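Long-range contact in extracellular fatty acid-binding protein (Gallus gallus, PDB 3SAO), which binds bacterial ferric siderophores, long-chain fatty acids and lysophosphatidic acid, and may thereby act as an antibacterial factor and lipid sensor: residues W12-L17 / M110-S115. Residues are numbered along the deposited sequence; the frame is centred on the assembly and turned at random.
With NKN ((2R)-2-hydroxy-3-(phosphonooxy)propyl tetradecanoate), chain C.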
loop_
_atom_site.group_PDB
_atom_site.type_symbol
_atom_site.label_atom_id
_atom_site.label_comp_id
_atom_site.label_asym_id
_atom_site.label_seq_id
_atom_site.Cartn_x
_atom_site.Cartn_y
_atom_site.Cartn_z
ATOM N N TRP A 12 3.072 -8.810 -3.235
ATOM C CA TRP A 12 2.501 -7.663 -3.946
ATOM C C TRP A 12 3.525 -6.529 -3.993
ATOM O O TRP A 12 4.494 -6.526 -3.232
ATOM C CB TRP A 12 1.261 -7.162 -3.225
ATOM C CG TRP A 12 0.069 -8.063 -3.276
ATOM C CD1 TRP A 12 -0.199 -9.153 -2.461
ATOM C CD2 TRP A 12 -1.000 -8.017 -4.238
ATOM N NE1 TRP A 12 -1.365 -9.767 -2.870
ATOM C CE2 TRP A 12 -1.885 -9.084 -3.940
ATOM C CE3 TRP A 12 -1.326 -7.142 -5.287
ATOM C CZ2 TRP A 12 -3.080 -9.291 -4.650
ATOM C CZ3 TRP A 12 -2.502 -7.370 -6.012
ATOM C CH2 TRP A 12 -3.368 -8.433 -5.681
ATOM N N TYR A 13 3.291 -5.558 -4.874
ATOM C CA TYR A 13 4.021 -4.309 -4.894
ATOM C C TYR A 13 3.043 -3.159 -4.760
ATOM O O TYR A 13 1.948 -3.241 -5.272
ATOM C CB TYR A 13 4.724 -4.146 -6.229
ATOM C CG TYR A 13 5.717 -5.221 -6.569
ATOM C CD1 TYR A 13 5.338 -6.337 -7.302
ATOM C CD2 TYR A 13 7.042 -5.099 -6.184
ATOM C CE1 TYR A 13 6.266 -7.328 -7.633
ATOM C CE2 TYR A 13 7.969 -6.075 -6.501
ATOM C CZ TYR A 13 7.595 -7.170 -7.255
ATOM O OH TYR A 13 8.541 -8.124 -7.602
ATOM N N ILE A 14 3.422 -2.129 -4.021
ATOM C CA ILE A 14 2.713 -0.876 -3.985
ATOM C C ILE A 14 3.368 0.030 -5.029
ATOM O O ILE A 14 4.537 0.387 -4.914
ATOM C CB ILE A 14 2.763 -0.279 -2.617
ATOM C CG1 ILE A 14 2.216 -1.293 -1.598
ATOM C CG2 ILE A 14 1.990 1.070 -2.584
ATOM C CD1 ILE A 14 2.355 -0.897 -0.146
ATOM N N VAL A 15 2.609 0.346 -6.073
ATOM C CA VAL A 15 3.195 0.883 -7.304
ATOM C C VAL A 15 2.743 2.320 -7.559
ATOM O O VAL A 15 3.310 3.007 -8.407
ATOM C CB VAL A 15 2.896 -0.018 -8.541
ATOM C CG1 VAL A 15 3.379 -1.429 -8.292
ATOM C CG2 VAL A 15 1.385 0.017 -8.910
ATOM N N ALA A 16 1.770 2.807 -6.790
ATOM C CA ALA A 16 1.378 4.218 -6.875
ATOM C C ALA A 16 0.666 4.624 -5.601
ATOM O O ALA A 16 0.142 3.795 -4.888
ATOM C CB ALA A 16 0.475 4.473 -8.085
ATOM N N LEU A 17 0.688 5.918 -5.361
ATOM C CA LEU A 17 0.209 6.579 -4.168
ATOM C C LEU A 17 -0.483 7.848 -4.573
ATOM O O LEU A 17 -0.138 8.466 -5.585
ATOM C CB LEU A 17 1.376 6.971 -3.261
ATOM C CG LEU A 17 2.333 5.852 -2.849
ATOM C CD1 LEU A 17 3.509 6.494 -2.058
ATOM C CD2 LEU A 17 1.626 4.797 -2.038
ATOM N N MET A 110 -4.316 8.465 2.556
ATOM C CA MET A 110 -3.540 8.145 1.358
ATOM C C MET A 110 -4.233 7.047 0.583
ATOM O O MET A 110 -4.821 6.150 1.155
ATOM C CB MET A 110 -2.127 7.707 1.728
ATOM C CG MET A 110 -1.206 7.569 0.508
ATOM S SD MET A 110 0.484 7.289 0.996
ATOM C CE MET A 110 0.948 8.902 1.659
ATOM N N MET A 111 -4.180 7.135 -0.729
ATOM C CA MET A 111 -4.586 6.062 -1.585
ATOM C C MET A 111 -3.359 5.333 -2.051
ATOM O O MET A 111 -2.349 5.969 -2.408
ATOM C CB MET A 111 -5.337 6.608 -2.781
ATOM C CG MET A 111 -6.665 7.147 -2.414
ATOM S SD MET A 111 -7.644 7.627 -3.855
ATOM C CE MET A 111 -7.681 6.164 -4.889
ATOM N N ARG A 112 -3.465 4.016 -2.121
ATOM C CA ARG A 112 -2.386 3.180 -2.630
ATOM C C ARG A 112 -2.867 2.187 -3.723
ATOM O O ARG A 112 -3.964 1.680 -3.681
ATOM C CB ARG A 112 -1.740 2.411 -1.485
ATOM C CG ARG A 112 -1.215 3.244 -0.362
ATOM C CD ARG A 112 -0.510 2.379 0.667
ATOM N NE ARG A 112 0.300 3.220 1.534
ATOM C CZ ARG A 112 -0.144 3.836 2.622
ATOM N NH1 ARG A 112 -1.390 3.658 3.030
ATOM N NH2 ARG A 112 0.664 4.641 3.295
ATOM N N LEU A 113 -2.042 1.943 -4.731
ATOM C CA LEU A 113 -2.336 0.907 -5.724
ATOM C C LEU A 113 -1.388 -0.267 -5.506
ATOM O O LEU A 113 -0.168 -0.130 -5.670
ATOM C CB LEU A 113 -2.165 1.456 -7.146
ATOM C CG LEU A 113 -2.326 0.513 -8.326
ATOM C CD1 LEU A 113 -3.723 -0.176 -8.345
ATOM C CD2 LEU A 113 -2.050 1.314 -9.634
ATOM N N TYR A 114 -1.956 -1.405 -5.137
ATOM C CA TYR A 114 -1.269 -2.683 -5.090
ATOM C C TYR A 114 -1.306 -3.350 -6.477
ATOM O O TYR A 114 -2.350 -3.382 -7.127
ATOM C CB TYR A 114 -1.928 -3.598 -4.049
ATOM C CG TYR A 114 -1.525 -3.311 -2.624
ATOM C CD1 TYR A 114 -0.793 -4.248 -1.887
ATOM C CD2 TYR A 114 -1.884 -2.139 -1.998
ATOM C CE1 TYR A 114 -0.397 -3.997 -0.587
ATOM C CE2 TYR A 114 -1.475 -1.876 -0.661
ATOM C CZ TYR A 114 -0.732 -2.817 0.014
ATOM O OH TYR A 114 -0.291 -2.598 1.287
ATOM N N SER A 115 -0.173 -3.913 -6.905
ATOM C CA SER A 115 -0.106 -4.721 -8.123
ATOM C C SER A 115 0.684 -6.033 -7.873
ATOM O O SER A 115 1.643 -6.017 -7.101
ATOM C CB SER A 115 0.522 -3.886 -9.234
ATOM O OG SER A 115 0.657 -4.619 -10.442
HETATM O OAA NKN C . -1.913 -0.127 4.845
HETATM O OAB NKN C . -2.697 1.022 2.921
HETATM P PAC NKN C . -2.066 -0.269 3.360
HETATM O OAD NKN C . -0.827 -0.685 2.607
HETATM O OAE NKN C . -4.133 -6.160 -1.474
HETATM O OAF NKN C . -3.132 -1.429 3.085
HETATM C CAG NKN C . -2.943 -2.834 3.290
HETATM C CAH NKN C . -4.050 -3.636 2.613
HETATM C CAI NKN C . -3.613 -4.794 1.698
HETATM O OAJ NKN C . -4.369 -4.809 0.467
HETATM C CAK NKN C . -4.665 -5.975 -0.378
HETATM C CAL NKN C . -5.725 -6.951 0.061
HETATM C CAM NKN C . -6.831 -6.979 -0.985
HETATM C CAN NKN C . -8.093 -7.665 -0.474
HETATM C CAO NKN C . -8.007 -7.998 1.015
HETATM O OAY NKN C . -4.834 -4.197 3.669
#
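The seam that closes the lipocalin β-barrel joins I14 to Y114 and L17 to R112, where residues 12-17 of the first strand run antiparallel to residues 110-115 of the last barrel strand. Y13 and S115 form a hydrogen-bonded pair, each amide donating to the other's carbonyl oxygen. A β bulge then shifts the register, with V15 and A16 together opposite L113, V15 N donating to L113 O (2.8 Å, 172° at the hydrogen) and A16 O accepting from L113 N. The nearly helical psi of V15 (-10°) accompanies the bulge, and the buried A16 N is left without a partner. V15 CG2 lies 3.7 Å from L113 CD2, while F128 of helix 122-133 packs on A16 and L113 from outside the barrel.

The other face of the seam lines the calyx. I14 and Y114 lie side by side; I14 CG1 sits over one ring face, 3.8 Å from the centroid, in a CH-pi contact, and the bound lysophosphatidic acid crosses the opposite face. The ring is thus sandwiched, and Y114 OH reaches phosphate oxygen OAD near the ring plane, in a hydrogen bond whose very short modelled length is doubtful. Extended from CG to NE, R112 carries its guanidinium to the same phosphate, where NH1 donates a bent bond to OAB (2.9 Å, 131°); K82 NZ is also hydrogen-bonded to the ligand. L17 CD2 packs 3.6 Å from R112 CG, against the aliphatic stem of the arginine. W12, the tryptophan of the lipocalin GxW motif, crosses Y114 at about a right angle, with CE3 3.8 Å from Y114 CB and the ligand's ester carbonyl oxygen, OAE, over one indole face. W12 NE1 donates a hydrogen bond to V8 O, and R116 packs against the tryptophan side chain.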